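Local coordinates for protein lovastatin nonaketide synthase, polyketide synthase component (Aspergillus terreus, PDB 7CPX) that builds, with its partner LovC, the nonaketide backbone of lovastatin as an iterative, multidomain polyketide synthase, condensing nine malonyl units to give carrier-bound dihydromonacolin L, at residues E104-A109 / Y166-H171; R100-T105 / V248-L253. The protein carries 2 engineered substitutions. All coordinates share one frame; numbering follows the deposited sequence.

Helix 97-113 of the ketosynthase supplies the first segment of both contacts, which overlap at Glu-104 and Thr-105; neighbouring turns of one helix thus serve two different partners. Following the chain from the N terminus, interaction 1 closes the shorter loop, reached at the C-terminal end of helix 159-168 and the residues just after it. Interaction 2 closes a longer loop, ending on strand 247-255, and the first loop nests wholly inside it. Together they place helix 97-113 between strand 247-255 of the sheet and the C-terminal end of helix 159-168. The two contacts also touch directly, for example where Val-106 and Ala-109 pack on Ser-250.

Interaction 1: E104-A109 / Y166-H171; sequences ETVYEA and YFFDWH
Phe-168 pushes the end of its ring between Val-106 and Tyr-107, where helix 97-113 of the ketosynthase's thiolase fold meets the C-terminal end of helix 159-168 and the loop after it. The principle illustrated is that aromatic groups at a helix end can layer among themselves and present their outer atoms to a partner helix. The edge of Phe-167 stands over one face of Phe-168, with CD2 of Phe-167 above the ring centre, while CH2 of Trp-170 lies towards the rim of the opposite face, the indole nearly parallel to the phenyl ring. Asp-169, with a positive phi of 59°, takes the chain out of the helix between Phe-168 and Trp-170.

The layered group meets the partner helix through its outer atoms. Phe-168 CE1 approaches Tyr-107 CD1 at 3.8 Å, near the plane of the tyrosine ring; the two rings are roughly coplanar and meet side by side, without stacking. Phe-168 CZ also lies 3.7 Å from Tyr-107 N, bringing the ring against the helix backbone. Phe-167 makes a more distant contact, its CE2 4.5 Å from Tyr-107 CD1.

Phe-84 meets the Tyr-107 ring edge-to-face and Phe-85 does the same with Phe-167, extending the aromatic cluster. The far side of helix 159-168 faces the dimer partner: Tyr-166 OH is hydrogen-bonded to Thr-281 O of the second subunit.

Val-106 provides the aliphatic wedge. With CG1 anti to the backbone N (chi1 168°), that methyl reaches outward to both aromatic layers at once, lying 3.5 Å from Phe-168 CE2 and 3.6 Å from Trp-170 CH2.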
loop_
_atom_site.group_PDB
_atom_site.type_symbol
_atom_site.label_atom_id
_atom_site.label_comp_id
_atom_site.label_asym_id
_atom_site.label_seq_id
_atom_site.Cartn_x
_atom_site.Cartn_y
_atom_site.Cartn_z
ATOM N N GLU A 104 -3.929 12.412 37.604
ATOM C CA GLU A 104 -5.161 13.053 38.052
ATOM C C GLU A 104 -5.758 12.326 39.252
ATOM O O GLU A 104 -6.151 12.958 40.239
ATOM C CB GLU A 104 -6.164 13.117 36.902
ATOM C CG GLU A 104 -5.734 14.036 35.771
ATOM C CD GLU A 104 -6.711 14.042 34.613
ATOM O OE1 GLU A 104 -7.546 13.119 34.534
ATOM O OE2 GLU A 104 -6.645 14.972 33.783
ATOM N N THR A 105 -5.814 10.994 39.196
ATOM C CA THR A 105 -6.410 10.223 40.279
ATOM C C THR A 105 -5.562 10.269 41.539
ATOM O O THR A 105 -6.106 10.271 42.644
ATOM C CB THR A 105 -6.612 8.772 39.847
ATOM O OG1 THR A 105 -5.385 8.250 39.324
ATOM C CG2 THR A 105 -7.692 8.683 38.795
ATOM N N VAL A 106 -4.238 10.296 41.402
ATOM C CA VAL A 106 -3.382 10.396 42.575
ATOM C C VAL A 106 -3.556 11.752 43.238
ATOM O O VAL A 106 -3.606 11.851 44.467
ATOM C CB VAL A 106 -1.916 10.130 42.197
ATOM C CG1 VAL A 106 -1.001 10.526 43.339
ATOM C CG2 VAL A 106 -1.724 8.666 41.866
ATOM N N TYR A 107 -3.652 12.820 42.443
ATOM C CA TYR A 107 -3.923 14.122 43.039
ATOM C C TYR A 107 -5.288 14.134 43.713
ATOM O O TYR A 107 -5.450 14.709 44.794
ATOM C CB TYR A 107 -3.842 15.231 41.995
ATOM C CG TYR A 107 -4.019 16.603 42.602
ATOM C CD1 TYR A 107 -2.958 17.253 43.212
ATOM C CD2 TYR A 107 -5.251 17.238 42.586
ATOM C CE1 TYR A 107 -3.116 18.500 43.779
ATOM C CE2 TYR A 107 -5.418 18.486 43.149
ATOM C CZ TYR A 107 -4.348 19.114 43.745
ATOM O OH TYR A 107 -4.509 20.359 44.308
ATOM N N GLU A 108 -6.284 13.502 43.088
ATOM C CA GLU A 108 -7.606 13.428 43.699
ATOM C C GLU A 108 -7.560 12.668 45.018
ATOM O O GLU A 108 -8.212 13.058 45.991
ATOM C CB GLU A 108 -8.593 12.767 42.740
ATOM C CG GLU A 108 -8.951 13.615 41.536
ATOM C CD GLU A 108 -9.806 12.869 40.532
ATOM O OE1 GLU A 108 -10.186 11.714 40.816
ATOM O OE2 GLU A 108 -10.095 13.436 39.458
ATOM N N ALA A 109 -6.803 11.572 45.063
ATOM C CA ALA A 109 -6.696 10.787 46.286
ATOM C C ALA A 109 -5.973 11.563 47.375
ATOM O O ALA A 109 -6.367 11.516 48.545
ATOM C CB ALA A 109 -5.974 9.470 46.003
ATOM N N TYR A 166 7.473 12.069 40.377
ATOM C CA TYR A 166 8.176 13.211 39.806
ATOM C C TYR A 166 7.372 14.490 39.991
ATOM O O TYR A 166 7.927 15.535 40.349
ATOM C CB TYR A 166 8.465 12.964 38.328
ATOM C CG TYR A 166 8.885 14.202 37.567
ATOM C CD1 TYR A 166 10.203 14.625 37.564
ATOM C CD2 TYR A 166 7.960 14.943 36.849
ATOM C CE1 TYR A 166 10.589 15.752 36.871
ATOM C CE2 TYR A 166 8.335 16.071 36.154
ATOM C CZ TYR A 166 9.650 16.473 36.166
ATOM O OH TYR A 166 10.026 17.600 35.471
ATOM N N PHE A 167 6.061 14.429 39.761
ATOM C CA PHE A 167 5.244 15.630 39.896
ATOM C C PHE A 167 5.093 16.027 41.357
ATOM O O PHE A 167 5.213 17.206 41.707
ATOM C CB PHE A 167 3.873 15.420 39.260
ATOM C CG PHE A 167 2.853 16.426 39.700
ATOM C CD1 PHE A 167 2.951 17.747 39.308
ATOM C CD2 PHE A 167 1.804 16.054 40.516
ATOM C CE1 PHE A 167 2.021 18.677 39.718
ATOM C CE2 PHE A 167 0.867 16.977 40.929
ATOM C CZ PHE A 167 0.973 18.292 40.529
ATOM N N PHE A 168 4.832 15.055 42.226
ATOM C CA PHE A 168 4.632 15.330 43.641
ATOM C C PHE A 168 5.938 15.426 44.416
ATOM O O PHE A 168 5.900 15.586 45.640
ATOM C CB PHE A 168 3.743 14.252 44.265
ATOM C CG PHE A 168 2.359 14.196 43.686
ATOM C CD1 PHE A 168 1.365 15.034 44.154
ATOM C CD2 PHE A 168 2.051 13.303 42.678
ATOM C CE1 PHE A 168 0.091 14.986 43.627
ATOM C CE2 PHE A 168 0.779 13.248 42.146
ATOM C CZ PHE A 168 -0.204 14.092 42.619
ATOM N N ASP A 169 7.083 15.328 43.741
ATOM C CA ASP A 169 8.384 15.456 44.395
ATOM C C ASP A 169 8.544 14.407 45.492
ATOM O O ASP A 169 9.085 14.678 46.566
ATOM C CB ASP A 169 8.574 16.865 44.957
ATOM C CG ASP A 169 9.992 17.127 45.426
ATOM O OD1 ASP A 169 10.815 16.190 45.400
ATOM O OD2 ASP A 169 10.283 18.275 45.823
ATOM N N TRP A 170 8.061 13.200 45.223
ATOM C CA TRP A 170 8.174 12.098 46.163
ATOM C C TRP A 170 9.482 11.351 45.949
ATOM O O TRP A 170 10.009 11.286 44.836
ATOM C CB TRP A 170 6.993 11.141 46.013
ATOM C CG TRP A 170 5.687 11.745 46.409
ATOM C CD1 TRP A 170 5.498 12.861 47.163
ATOM C CD2 TRP A 170 4.385 11.266 46.068
ATOM N NE1 TRP A 170 4.159 13.107 47.318
ATOM C CE2 TRP A 170 3.452 12.140 46.655
ATOM C CE3 TRP A 170 3.916 10.183 45.325
ATOM C CZ2 TRP A 170 2.081 11.967 46.517
ATOM C CZ3 TRP A 170 2.557 10.011 45.193
ATOM C CH2 TRP A 170 1.654 10.898 45.785
ATOM N N HIS A 171 10.003 10.785 47.036
ATOM C CA HIS A 171 11.275 10.082 47.011
ATOM C C HIS A 171 11.157 8.612 47.381
ATOM O O HIS A 171 12.177 7.916 47.417
ATOM C CB HIS A 171 12.274 10.765 47.953
ATOM C CG HIS A 171 12.586 12.179 47.576
ATOM N ND1 HIS A 171 12.509 12.636 46.278
ATOM C CD2 HIS A 171 12.967 13.239 48.327
ATOM C CE1 HIS A 171 12.834 13.916 46.245
ATOM N NE2 HIS A 171 13.116 14.306 47.474
#

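Interaction 2: R100-T105 / V248-L253; sequences RLLLET and VCSVVL
An outer-layer helix of the ketosynthase thiolase fold packs here on a strand of the sheet, strand 247-255, which runs between strands 11-19 and 203-209. The axes of segments 100-105 and 248-253 approach to 7.5 Å at an angle of 36°, bringing one side of the helix onto the strand.

Val-248 sits over Leu-101 and Leu-102 and, one helical turn on, Thr-105. Its CG2 meets Leu-101 CB at 3.5 Å, and its CG1, anti to the backbone N, turns inward to Leu-102 CD2 at 3.7 Å. The same CG1 lies 3.4 Å from Thr-105 OG1, so one branched residue touches both turns.

Farther along the strand the contact becomes polar, an example of how a buried hydroxyl pair can be accommodated in an apolar interface. Ser-250 OG donates a hydrogen bond of 2.7 Å to Thr-105 OG1. A chi1 of 52° places this threonine oxygen between its own backbone N and carbonyl carbon, turned back along the helix towards the carbonyl oxygens of Leu-101 and Leu-102. Both are within hydrogen-bonding reach of its single proton, so the hydroxyl probably passes the chain of bonds on to one of them.

Cys-249 and Val-251 instead meet helix 369-386 across the sheet. A strand thus sandwiched between helices is characteristic of the layered αβαβα thiolase fold.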
loop_
_atom_site.group_PDB
_atom_site.type_symbol
_atom_site.label_atom_id
_atom_site.label_comp_id
_atom_site.label_asym_id
_atom_site.label_seq_id
_atom_site.Cartn_x
_atom_site.Cartn_y
_atom_site.Cartn_z
ATOM N N ARG A 100 -1.545 9.897 32.517
ATOM C CA ARG A 100 -2.242 11.153 32.765
ATOM C C ARG A 100 -3.371 10.959 33.768
ATOM O O ARG A 100 -3.501 11.715 34.743
ATOM C CB ARG A 100 -2.773 11.714 31.446
ATOM C CG ARG A 100 -1.694 11.926 30.395
ATOM C CD ARG A 100 -2.155 12.832 29.268
ATOM N NE ARG A 100 -3.073 12.187 28.339
ATOM C CZ ARG A 100 -2.722 11.676 27.166
ATOM N NH1 ARG A 100 -1.465 11.670 26.760
ATOM N NH2 ARG A 100 -3.660 11.163 26.378
ATOM N N LEU A 101 -4.200 9.937 33.550
ATOM C CA LEU A 101 -5.276 9.661 34.490
ATOM C C LEU A 101 -4.736 9.206 35.835
ATOM O O LEU A 101 -5.369 9.450 36.863
ATOM C CB LEU A 101 -6.228 8.616 33.917
ATOM C CG LEU A 101 -7.371 9.197 33.084
ATOM C CD1 LEU A 101 -6.837 9.908 31.852
ATOM C CD2 LEU A 101 -8.352 8.108 32.696
ATOM N N LEU A 102 -3.572 8.553 35.857
ATOM C CA LEU A 102 -2.956 8.201 37.129
ATOM C C LEU A 102 -2.546 9.446 37.896
ATOM O O LEU A 102 -2.763 9.531 39.105
ATOM C CB LEU A 102 -1.749 7.297 36.892
ATOM C CG LEU A 102 -2.073 5.820 36.684
ATOM C CD1 LEU A 102 -0.881 5.094 36.099
ATOM C CD2 LEU A 102 -2.487 5.184 37.995
ATOM N N LEU A 103 -1.955 10.423 37.211
ATOM C CA LEU A 103 -1.624 11.681 37.866
ATOM C C LEU A 103 -2.878 12.340 38.422
ATOM O O LEU A 103 -2.912 12.771 39.584
ATOM C CB LEU A 103 -0.924 12.615 36.879
ATOM C CG LEU A 103 0.527 12.288 36.539
ATOM C CD1 LEU A 103 0.979 13.096 35.342
ATOM C CD2 LEU A 103 1.419 12.574 37.725
ATOM N N GLU A 104 -3.929 12.412 37.604
ATOM C CA GLU A 104 -5.161 13.053 38.052
ATOM C C GLU A 104 -5.758 12.326 39.252
ATOM O O GLU A 104 -6.151 12.958 40.239
ATOM C CB GLU A 104 -6.164 13.117 36.902
ATOM C CG GLU A 104 -5.734 14.036 35.771
ATOM C CD GLU A 104 -6.711 14.042 34.613
ATOM O OE1 GLU A 104 -7.546 13.119 34.534
ATOM O OE2 GLU A 104 -6.645 14.972 33.783
ATOM N N THR A 105 -5.814 10.994 39.196
ATOM C CA THR A 105 -6.410 10.223 40.279
ATOM C C THR A 105 -5.562 10.269 41.539
ATOM O O THR A 105 -6.106 10.271 42.644
ATOM C CB THR A 105 -6.612 8.772 39.847
ATOM O OG1 THR A 105 -5.385 8.250 39.324
ATOM C CG2 THR A 105 -7.692 8.683 38.795
ATOM N N VAL A 248 -9.018 3.904 36.291
ATOM C CA VAL A 248 -7.777 4.391 36.878
ATOM C C VAL A 248 -8.076 4.714 38.332
ATOM O O VAL A 248 -8.845 5.638 38.624
ATOM C CB VAL A 248 -7.227 5.618 36.144
ATOM C CG1 VAL A 248 -5.915 6.053 36.766
ATOM C CG2 VAL A 248 -7.047 5.305 34.670
ATOM N N CYS A 249 -7.468 3.966 39.242
ATOM C CA CYS A 249 -7.700 4.122 40.668
ATOM C C CYS A 249 -6.405 4.519 41.351
ATOM O O CYS A 249 -5.320 4.120 40.925
ATOM C CB CYS A 249 -8.237 2.830 41.286
ATOM S SG CYS A 249 -8.674 2.968 43.033
ATOM N N SER A 250 -6.525 5.320 42.403
ATOM C CA SER A 250 -5.400 5.662 43.255
ATOM C C SER A 250 -5.879 5.630 44.693
ATOM O O SER A 250 -6.949 6.155 45.004
ATOM C CB SER A 250 -4.832 7.042 42.912
ATOM O OG SER A 250 -4.422 7.099 41.558
ATOM N N VAL A 251 -5.092 5.010 45.565
ATOM C CA VAL A 251 -5.455 4.833 46.962
ATOM C C VAL A 251 -4.267 5.249 47.814
ATOM O O VAL A 251 -3.175 4.688 47.678
ATOM C CB VAL A 251 -5.861 3.379 47.255
ATOM C CG1 VAL A 251 -5.680 3.051 48.715
ATOM C CG2 VAL A 251 -7.297 3.142 46.832
ATOM N N VAL A 252 -4.476 6.229 48.686
ATOM C CA VAL A 252 -3.430 6.666 49.601
ATOM C C VAL A 252 -3.427 5.724 50.797
ATOM O O VAL A 252 -4.435 5.595 51.500
ATOM C CB VAL A 252 -3.649 8.120 50.038
ATOM C CG1 VAL A 252 -2.465 8.613 50.852
ATOM C CG2 VAL A 252 -3.871 9.007 48.827
ATOM N N LEU A 253 -2.297 5.069 51.030
ATOM C CA LEU A 253 -2.142 4.083 52.082
ATOM C C LEU A 253 -1.135 4.586 53.102
ATOM O O LEU A 253 -0.112 5.178 52.743
ATOM C CB LEU A 253 -1.670 2.748 51.506
ATOM C CG LEU A 253 -2.598 2.077 50.500
ATOM C CD1 LEU A 253 -1.972 0.811 49.961
ATOM C CD2 LEU A 253 -3.920 1.769 51.152
#